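Local coordinates for manganese-containing pseudocatalase (PDB 2V8T), which probably breaks hydrogen peroxide down to water and oxygen, as a catalase with two manganese ions in each subunit, at residues Tyr224-Phe236 with Ser252-Pro266. Numbering follows the deposited sequence.
Sequences YMDLGFHRNLYRF and SPEDGTEVVVVDGPP
A two-stranded parallel sheet, strand 232-235 beside strand 260-263, joins these segments, with a polar cluster before it and a proline-aromatic patch after it. Arg231 O takes Val260 N, Leu233 bonds through its N to Val260 O and its O to Val262 N, and Arg235 N meets Val262 O at 2.8 Å. Ahead of the strands, the loop 252-257 grips His230 and Arg231. His230 NE2 donates to Asp255 OD2 (2.9 Å), which it meets from above the carboxylate plane, ring and carboxylate standing 73° apart. His230 takes a chi1 of 58°, between the backbone N and carbonyl carbon, which turns its ring toward this loop. Arg231, long and extended from CG to NE, reaches across Asp255 and Thr257: NE donates in the guanidinium plane to Thr257 OG1 (2.7 Å), while NH2 forms a salt bridge with the same Asp255 OD2, its hydrogen bond weak and bent. Thr257 N and OG1 both donate to Asp255 OD1 from one face, the N in an Asx turn; aspartate suits because its second oxygen serves His230 and Arg231. At the far end the flat Tyr234 ring gives Pro266 CD a face to sit on, 3.9 Å from its centroid, a CH-pi contact; Val262 CB packs 3.6 Å from Tyr234 CD2. On the other face of the sheet Arg235 bends at chi3 (70°), bringing NH2 into a salt bridge with Asp263 OD1 at 2.7 Å, on the syn side but tilted out of the carboxylate plane. Leu233, apolar and buried, packs on helices 57-85 and 172-200 near the manganese ligand His188. The pair is thus a small parallel sheet laid against the ferritin-like helical bundle of manganese catalases.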
ATOM      1  N   TYR A 224       5.025 -38.518   5.965  1.00  8.23           N
ATOM      2  CA  TYR A 224       5.435 -37.881   7.213  1.00  8.07           C
ATOM      3  C   TYR A 224       4.572 -38.314   8.398  1.00  8.19           C
ATOM      4  O   TYR A 224       5.100 -38.428   9.505  1.00  9.14           O
ATOM      5  CB  TYR A 224       5.495 -36.357   7.042  1.00  8.43           C
ATOM      6  CG  TYR A 224       6.582 -35.931   6.088  1.00  8.66           C
ATOM      7  CD1 TYR A 224       7.913 -36.188   6.375  1.00 10.34           C
ATOM      8  CD2 TYR A 224       6.302 -35.216   4.922  1.00  9.54           C
ATOM      9  CE1 TYR A 224       8.899 -35.818   5.457  1.00 12.31           C
ATOM     10  CE2 TYR A 224       7.275 -34.853   4.037  1.00 11.60           C
ATOM     11  CZ  TYR A 224       8.566 -35.167   4.289  1.00 12.75           C
ATOM     12  OH  TYR A 224       9.559 -34.842   3.366  1.00 15.50           O
ATOM     13  N   MET A 225       3.284 -38.564   8.169  1.00  8.31           N
ATOM     14  CA  MET A 225       2.447 -39.142   9.238  1.00  9.13           C
ATOM     15  C   MET A 225       2.882 -40.565   9.550  1.00  9.09           C
ATOM     16  O   MET A 225       2.894 -40.968  10.738  1.00  9.69           O
ATOM     17  CB  MET A 225       0.979 -39.098   8.879  1.00 10.46           C
ATOM     18  CG  MET A 225       0.494 -37.718   8.819  1.00 11.98           C
ATOM     19  SD  MET A 225      -1.265 -37.517   8.759  1.00 15.13           S
ATOM     20  CE  MET A 225      -1.437 -38.127   7.361  1.00 13.23           C
ATOM     21  N   ASP A 226       3.256 -41.353   8.548  1.00  8.92           N
ATOM     22  CA  ASP A 226       3.731 -42.709   8.806  1.00  9.47           C
ATOM     23  C   ASP A 226       5.011 -42.676   9.648  1.00  9.57           C
ATOM     24  O   ASP A 226       5.281 -43.644  10.375  1.00 11.22           O
ATOM     25  CB  ASP A 226       3.980 -43.431   7.508  1.00 10.01           C
ATOM     26  CG  ASP A 226       2.752 -43.803   6.754  1.00 11.82           C
ATOM     27  OD1 ASP A 226       1.648 -43.849   7.348  1.00 14.81           O
ATOM     28  OD2 ASP A 226       2.868 -44.136   5.537  1.00 15.26           O
ATOM     29  N   LEU A 227       5.785 -41.584   9.587  1.00  8.82           N
ATOM     30  CA  LEU A 227       6.970 -41.389  10.408  1.00  8.96           C
ATOM     31  C   LEU A 227       6.636 -40.842  11.806  1.00  9.37           C
ATOM     32  O   LEU A 227       7.553 -40.698  12.627  1.00 10.28           O
ATOM     33  CB  LEU A 227       7.961 -40.455   9.700  1.00  9.39           C
ATOM     34  CG  LEU A 227       8.548 -40.999   8.408  1.00  9.40           C
ATOM     35  CD1 LEU A 227       9.497 -39.961   7.815  1.00 12.75           C
ATOM     36  CD2 LEU A 227       9.294 -42.303   8.662  1.00 11.98           C
ATOM     37  N   GLY A 228       5.355 -40.554  12.059  1.00  9.00           N
ATOM     38  CA  GLY A 228       4.902 -40.101  13.370  1.00  9.32           C
ATOM     39  C   GLY A 228       4.885 -38.600  13.567  1.00  8.57           C
ATOM     40  O   GLY A 228       4.630 -38.137  14.688  1.00  9.09           O
ATOM     41  N   PHE A 229       5.128 -37.822  12.510  1.00  8.13           N
ATOM     42  CA  PHE A 229       5.387 -36.401  12.693  1.00  8.32           C
ATOM     43  C   PHE A 229       4.144 -35.605  13.110  1.00  8.09           C
ATOM     44  O   PHE A 229       4.286 -34.511  13.675  1.00  9.54           O
ATOM     45  CB  PHE A 229       6.043 -35.798  11.480  1.00  8.82           C
ATOM     46  CG  PHE A 229       7.462 -36.311  11.216  1.00  9.14           C
ATOM     47  CD1 PHE A 229       8.189 -37.064  12.105  1.00 10.32           C
ATOM     48  CD2 PHE A 229       8.074 -36.067  10.017  1.00 11.23           C
ATOM     49  CE1 PHE A 229       9.496 -37.447  11.826  1.00 10.69           C
ATOM     50  CE2 PHE A 229       9.360 -36.469   9.747  1.00 12.08           C
ATOM     51  CZ  PHE A 229      10.088 -37.118  10.636  1.00 11.62           C
ATOM     52  N   HIS A 230       2.937 -36.120  12.866  1.00  7.85           N
ATOM     53  CA  HIS A 230       1.726 -35.478  13.355  1.00  8.07           C
ATOM     54  C   HIS A 230       1.597 -35.559  14.871  1.00  8.29           C
ATOM     55  O   HIS A 230       0.747 -34.856  15.449  1.00  9.02           O
ATOM     56  CB  HIS A 230       0.480 -36.106  12.717  1.00  8.73           C
ATOM     57  CG  HIS A 230       0.373 -37.574  12.977  1.00  8.55           C
ATOM     58  ND1 HIS A 230       1.333 -38.445  12.497  1.00  9.11           N
ATOM     59  CD2 HIS A 230      -0.566 -38.274  13.658  1.00  9.00           C
ATOM     60  CE1 HIS A 230       0.950 -39.647  12.887  1.00  9.24           C
ATOM     61  NE2 HIS A 230      -0.185 -39.592  13.594  1.00 10.04           N
ATOM     62  N   ARG A 231       2.356 -36.397  15.533  1.00  8.19           N
ATOM     63  CA  ARG A 231       2.274 -36.498  16.985  1.00  8.73           C
ATOM     64  C   ARG A 231       3.179 -35.483  17.664  1.00  8.31           C
ATOM     65  O   ARG A 231       3.020 -35.274  18.864  1.00  9.41           O
ATOM     66  CB  ARG A 231       2.700 -37.907  17.445  0.60  8.99           C
ATOM     67  CG  ARG A 231       1.828 -38.984  16.848  0.60  9.29           C
ATOM     68  CD  ARG A 231       2.123 -40.334  17.372  0.60 11.55           C
ATOM     69  NE  ARG A 231       1.226 -41.299  16.735  0.60 11.54           N
ATOM     70  CZ  ARG A 231       1.630 -42.089  15.748  0.60 12.03           C
ATOM     71  NH1 ARG A 231       2.954 -42.190  15.455  0.60 14.48           N
ATOM     72  NH2 ARG A 231       0.734 -42.819  15.049  0.60 14.14           N
ATOM     73  N   ASN A 232       4.160 -34.933  16.947  1.00  8.33           N
ATOM     74  CA  ASN A 232       5.296 -34.312  17.605  1.00  8.14           C
ATOM     75  C   ASN A 232       5.171 -32.816  17.710  1.00  7.72           C
ATOM     76  O   ASN A 232       5.043 -32.101  16.700  1.00  9.18           O
ATOM     77  CB  ASN A 232       6.565 -34.611  16.785  1.00  8.91           C
ATOM     78  CG  ASN A 232       6.907 -36.076  16.749  1.00  9.58           C
ATOM     79  OD1 ASN A 232       6.381 -36.864  17.541  1.00 10.99           O
ATOM     80  ND2 ASN A 232       7.791 -36.436  15.813  1.00 10.76           N
ATOM     81  N   LEU A 233       5.282 -32.301  18.926  1.00  7.61           N
ATOM     82  CA  LEU A 233       5.490 -30.869  19.161  1.00  7.61           C
ATOM     83  C   LEU A 233       6.900 -30.763  19.690  1.00  7.48           C
ATOM     84  O   LEU A 233       7.196 -31.201  20.823  1.00  8.86           O
ATOM     85  CB  LEU A 233       4.463 -30.287  20.128  1.00  8.19           C
ATOM     86  CG  LEU A 233       4.470 -28.771  20.232  1.00  8.37           C
ATOM     87  CD1 LEU A 233       3.982 -28.109  18.924  1.00 10.30           C
ATOM     88  CD2 LEU A 233       3.596 -28.321  21.388  1.00 10.45           C
ATOM     89  N   TYR A 234       7.834 -30.277  18.875  1.00  7.60           N
ATOM     90  CA  TYR A 234       9.233 -30.130  19.258  1.00  7.55           C
ATOM     91  C   TYR A 234       9.387 -28.893  20.129  1.00  7.50           C
ATOM     92  O   TYR A 234       8.852 -27.823  19.792  1.00  8.22           O
ATOM     93  CB  TYR A 234      10.112 -29.986  18.035  1.00  7.97           C
ATOM     94  CG  TYR A 234      10.020 -31.129  17.055  1.00  8.05           C
ATOM     95  CD1 TYR A 234       9.132 -31.092  15.975  1.00  9.38           C
ATOM     96  CD2 TYR A 234      10.776 -32.270  17.202  1.00  8.55           C
ATOM     97  CE1 TYR A 234       9.002 -32.150  15.111  1.00 10.32           C
ATOM     98  CE2 TYR A 234      10.671 -33.335  16.358  1.00  9.53           C
ATOM     99  CZ  TYR A 234       9.758 -33.320  15.312  1.00 10.18           C
ATOM    100  OH  TYR A 234       9.607 -34.378  14.447  1.00 12.17           O
ATOM    101  N   ARG A 235      10.178 -29.024  21.181  1.00  7.75           N
ATOM    102  CA  ARG A 235      10.529 -27.922  22.066  1.00  7.72           C
ATOM    103  C   ARG A 235      11.799 -27.281  21.513  1.00  7.78           C
ATOM    104  O   ARG A 235      12.919 -27.804  21.711  1.00  8.79           O
ATOM    105  CB  ARG A 235      10.708 -28.422  23.504  1.00  8.27           C
ATOM    106  CG  ARG A 235      10.925 -27.300  24.490  1.00  8.61           C
ATOM    107  CD  ARG A 235      11.115 -27.808  25.940  1.00  9.68           C
ATOM    108  NE  ARG A 235      12.381 -28.508  26.135  1.00 10.56           N
ATOM    109  CZ  ARG A 235      13.558 -27.887  26.379  1.00 10.99           C
ATOM    110  NH1 ARG A 235      13.603 -26.605  26.646  1.00 11.17           N
ATOM    111  NH2 ARG A 235      14.680 -28.600  26.376  1.00 12.77           N
ATOM    112  N   PHE A 236      11.648 -26.166  20.794  1.00  7.45           N
ATOM    113  CA  PHE A 236      12.738 -25.501  20.103  1.00  7.56           C
ATOM    114  C   PHE A 236      13.445 -24.512  21.066  1.00  7.45           C
ATOM    115  O   PHE A 236      13.461 -23.312  20.854  1.00  7.51           O
ATOM    116  CB  PHE A 236      12.233 -24.750  18.869  1.00  7.90           C
ATOM    117  CG  PHE A 236      11.891 -25.627  17.691  1.00  7.83           C
ATOM    118  CD1 PHE A 236      12.883 -25.942  16.760  1.00  9.42           C
ATOM    119  CD2 PHE A 236      10.594 -26.086  17.435  1.00  7.84           C
ATOM    120  CE1 PHE A 236      12.603 -26.697  15.627  1.00 10.10           C
ATOM    121  CE2 PHE A 236      10.334 -26.842  16.315  1.00  8.14           C
ATOM    122  CZ  PHE A 236      11.306 -27.141  15.405  1.00  8.64           C
ATOM    123  N   SER A 252      -4.461 -37.243  18.882  1.00  9.93           N
ATOM    124  CA  SER A 252      -4.233 -36.550  17.617  1.00  9.43           C
ATOM    125  C   SER A 252      -5.537 -36.504  16.831  1.00 10.40           C
ATOM    126  O   SER A 252      -6.184 -37.565  16.669  1.00 11.69           O
ATOM    127  CB  SER A 252      -3.242 -37.345  16.790  1.00 10.50           C
ATOM    128  OG  SER A 252      -3.162 -36.834  15.452  1.00 11.00           O
ATOM    129  N   PRO A 253      -5.898 -35.383  16.217  1.00  9.93           N
ATOM    130  CA  PRO A 253      -7.051 -35.392  15.284  1.00 11.66           C
ATOM    131  C   PRO A 253      -6.842 -36.312  14.085  1.00 12.42           C
ATOM    132  O   PRO A 253      -7.828 -36.764  13.486  1.00 16.13           O
ATOM    133  CB  PRO A 253      -7.166 -33.909  14.879  1.00 12.60           C
ATOM    134  CG  PRO A 253      -6.526 -33.173  16.009  1.00 13.06           C
ATOM    135  CD  PRO A 253      -5.380 -34.012  16.441  1.00 10.21           C
ATOM    136  N   GLU A 254      -5.613 -36.599  13.688  1.00 11.84           N
ATOM    137  CA  GLU A 254      -5.393 -37.372  12.477  1.00 12.79           C
ATOM    138  C   GLU A 254      -5.793 -38.835  12.655  1.00 12.56           C
ATOM    139  O   GLU A 254      -6.370 -39.428  11.763  1.00 15.27           O
ATOM    140  CB  GLU A 254      -3.899 -37.392  12.077  0.80 13.68           C
ATOM    141  CG  GLU A 254      -3.185 -36.094  11.852  0.80 13.68           C
ATOM    142  CD  GLU A 254      -3.792 -35.249  10.853  0.80 16.78           C
ATOM    143  OE1 GLU A 254      -4.282 -35.731   9.805  0.80 15.52           O
ATOM    144  OE2 GLU A 254      -3.716 -34.008  11.102  0.80 26.17           O
ATOM    145  N   ASP A 255      -5.463 -39.416  13.782  1.00 12.74           N
ATOM    146  CA  ASP A 255      -5.585 -40.863  13.949  1.00 12.71           C
ATOM    147  C   ASP A 255      -5.936 -41.299  15.338  1.00 12.17           C
ATOM    148  O   ASP A 255      -5.969 -42.500  15.605  1.00 13.37           O
ATOM    149  CB  ASP A 255      -4.309 -41.589  13.490  1.00 13.24           C
ATOM    150  CG  ASP A 255      -3.106 -41.254  14.313  1.00 12.47           C
ATOM    151  OD1 ASP A 255      -3.220 -40.525  15.325  1.00 12.25           O
ATOM    152  OD2 ASP A 255      -1.991 -41.771  13.950  1.00 14.71           O
ATOM    153  N   GLY A 256      -6.206 -40.388  16.276  1.00 11.69           N
ATOM    154  CA  GLY A 256      -6.595 -40.747  17.616  1.00 12.13           C
ATOM    155  C   GLY A 256      -5.485 -41.186  18.543  1.00 12.35           C
ATOM    156  O   GLY A 256      -5.757 -41.458  19.710  1.00 14.64           O
ATOM    157  N   THR A 257      -4.249 -41.222  18.063  1.00 11.40           N
ATOM    158  CA  THR A 257      -3.122 -41.683  18.867  1.00 11.87           C
ATOM    159  C   THR A 257      -2.628 -40.565  19.796  1.00 10.76           C
ATOM    160  O   THR A 257      -2.894 -39.393  19.599  1.00 11.31           O
ATOM    161  CB  THR A 257      -1.984 -42.219  17.988  1.00 13.61           C
ATOM    162  OG1 THR A 257      -1.444 -41.166  17.218  1.00 12.52           O
ATOM    163  CG2 THR A 257      -2.460 -43.396  17.101  1.00 14.94           C
ATOM    164  N   GLU A 258      -1.880 -40.959  20.815  1.00 11.58           N
ATOM    165  CA  GLU A 258      -1.423 -40.007  21.844  1.00 10.89           C
ATOM    166  C   GLU A 258      -0.316 -39.139  21.264  1.00 10.35           C
ATOM    167  O   GLU A 258       0.651 -39.622  20.699  1.00 11.67           O
ATOM    168  CB  GLU A 258      -0.924 -40.723  23.085  1.00 12.39           C
ATOM    169  CG  GLU A 258      -0.414 -39.814  24.200  1.00 14.40           C
ATOM    170  CD  GLU A 258      -1.402 -38.968  24.931  0.70 19.96           C
ATOM    171  OE1 GLU A 258      -0.959 -37.824  25.420  0.70 23.04           O
ATOM    172  OE2 GLU A 258      -2.586 -39.383  25.013  0.70 23.14           O
ATOM    173  N   VAL A 259      -0.436 -37.829  21.452  1.00  9.84           N
ATOM    174  CA  VAL A 259       0.573 -36.898  20.969  1.00  9.40           C
ATOM    175  C   VAL A 259       1.708 -36.769  21.976  1.00 10.38           C
ATOM    176  O   VAL A 259       1.533 -37.109  23.148  1.00 15.43           O
ATOM    177  CB  VAL A 259      -0.055 -35.531  20.609  1.00  9.58           C
ATOM    178  CG1 VAL A 259      -1.142 -35.734  19.539  1.00 11.16           C
ATOM    179  CG2 VAL A 259      -0.543 -34.766  21.806  1.00 11.80           C
ATOM    180  N   VAL A 260       2.847 -36.260  21.529  1.00  9.26           N
ATOM    181  CA  VAL A 260       4.043 -36.194  22.352  1.00 11.61           C
ATOM    182  C   VAL A 260       4.797 -34.925  22.170  1.00  9.31           C
ATOM    183  O   VAL A 260       4.860 -34.348  21.060  1.00  8.94           O
ATOM    184  CB  VAL A 260       4.899 -37.350  22.312  0.50 12.13           C
ATOM    185  CG1 VAL A 260       4.112 -38.624  22.702  0.50 13.48           C
ATOM    186  CG2 VAL A 260       5.367 -37.426  20.947  0.50  8.35           C
ATOM    187  N   VAL A 261       5.432 -34.481  23.249  1.00  9.47           N
ATOM    188  CA  VAL A 261       6.400 -33.390  23.201  1.00  8.84           C
ATOM    189  C   VAL A 261       7.780 -34.013  22.966  1.00  9.10           C
ATOM    190  O   VAL A 261       8.159 -34.981  23.666  1.00 11.80           O
ATOM    191  CB  VAL A 261       6.387 -32.586  24.508  1.00 10.07           C
ATOM    192  CG1 VAL A 261       7.482 -31.472  24.457  1.00 12.12           C
ATOM    193  CG2 VAL A 261       4.991 -31.953  24.714  1.00 12.04           C
ATOM    194  N   VAL A 262       8.511 -33.506  22.016  1.00  8.53           N
ATOM    195  CA  VAL A 262       9.865 -33.937  21.708  1.00  8.83           C
ATOM    196  C   VAL A 262      10.841 -32.878  22.192  1.00  8.78           C
ATOM    197  O   VAL A 262      10.688 -31.701  21.880  1.00 10.02           O
ATOM    198  CB  VAL A 262      10.048 -34.208  20.190  1.00  9.61           C
ATOM    199  CG1 VAL A 262      11.480 -34.631  19.885  1.00 11.06           C
ATOM    200  CG2 VAL A 262       9.051 -35.213  19.689  1.00 11.87           C
ATOM    201  N   ASP A 263      11.822 -33.292  22.987  1.00  9.51           N
ATOM    202  CA  ASP A 263      12.838 -32.375  23.488  1.00 10.62           C
ATOM    203  C   ASP A 263      13.772 -32.018  22.313  1.00 10.97           C
ATOM    204  O   ASP A 263      14.453 -32.911  21.737  1.00 14.16           O
ATOM    205  CB  ASP A 263      13.623 -33.049  24.632  1.00 12.78           C
ATOM    206  CG  ASP A 263      14.537 -32.135  25.371  1.00 14.79           C
ATOM    207  OD1 ASP A 263      14.649 -30.960  25.011  1.00 16.11           O
ATOM    208  OD2 ASP A 263      15.160 -32.615  26.371  1.00 21.58           O
ATOM    209  N   GLY A 264      13.870 -30.767  21.972  1.00 10.16           N
ATOM    210  CA  GLY A 264      14.769 -30.323  20.969  1.00 10.19           C
ATOM    211  C   GLY A 264      14.202 -30.375  19.563  1.00 10.02           C
ATOM    212  O   GLY A 264      13.155 -30.933  19.310  1.00 11.34           O
ATOM    213  N   PRO A 265      14.960 -29.779  18.642  1.00 10.83           N
ATOM    214  CA  PRO A 265      14.568 -29.778  17.238  1.00 10.83           C
ATOM    215  C   PRO A 265      14.782 -31.129  16.585  1.00 10.77           C
ATOM    216  O   PRO A 265      15.580 -31.924  17.065  1.00 11.68           O
ATOM    217  CB  PRO A 265      15.554 -28.755  16.649  1.00 12.88           C
ATOM    218  CG  PRO A 265      16.816 -28.946  17.501  1.00 13.31           C
ATOM    219  CD  PRO A 265      16.290 -29.183  18.863  1.00 12.38           C
ATOM    220  N   PRO A 266      14.153 -31.387  15.453  1.00 10.69           N
ATOM    221  CA  PRO A 266      14.541 -32.581  14.668  1.00 10.92           C
ATOM    222  C   PRO A 266      15.905 -32.392  14.089  1.00 10.31           C
ATOM    223  O   PRO A 266      16.459 -31.295  14.045  1.00 11.42           O
ATOM    224  CB  PRO A 266      13.451 -32.688  13.645  1.00 12.97           C
ATOM    225  CG  PRO A 266      13.035 -31.333  13.461  1.00 13.49           C
ATOM    226  CD  PRO A 266      13.167 -30.572  14.765  1.00 11.10           C
TER
HETATM  227  O   HOH W   1      -1.981 -34.450  15.593  1.00 12.70           O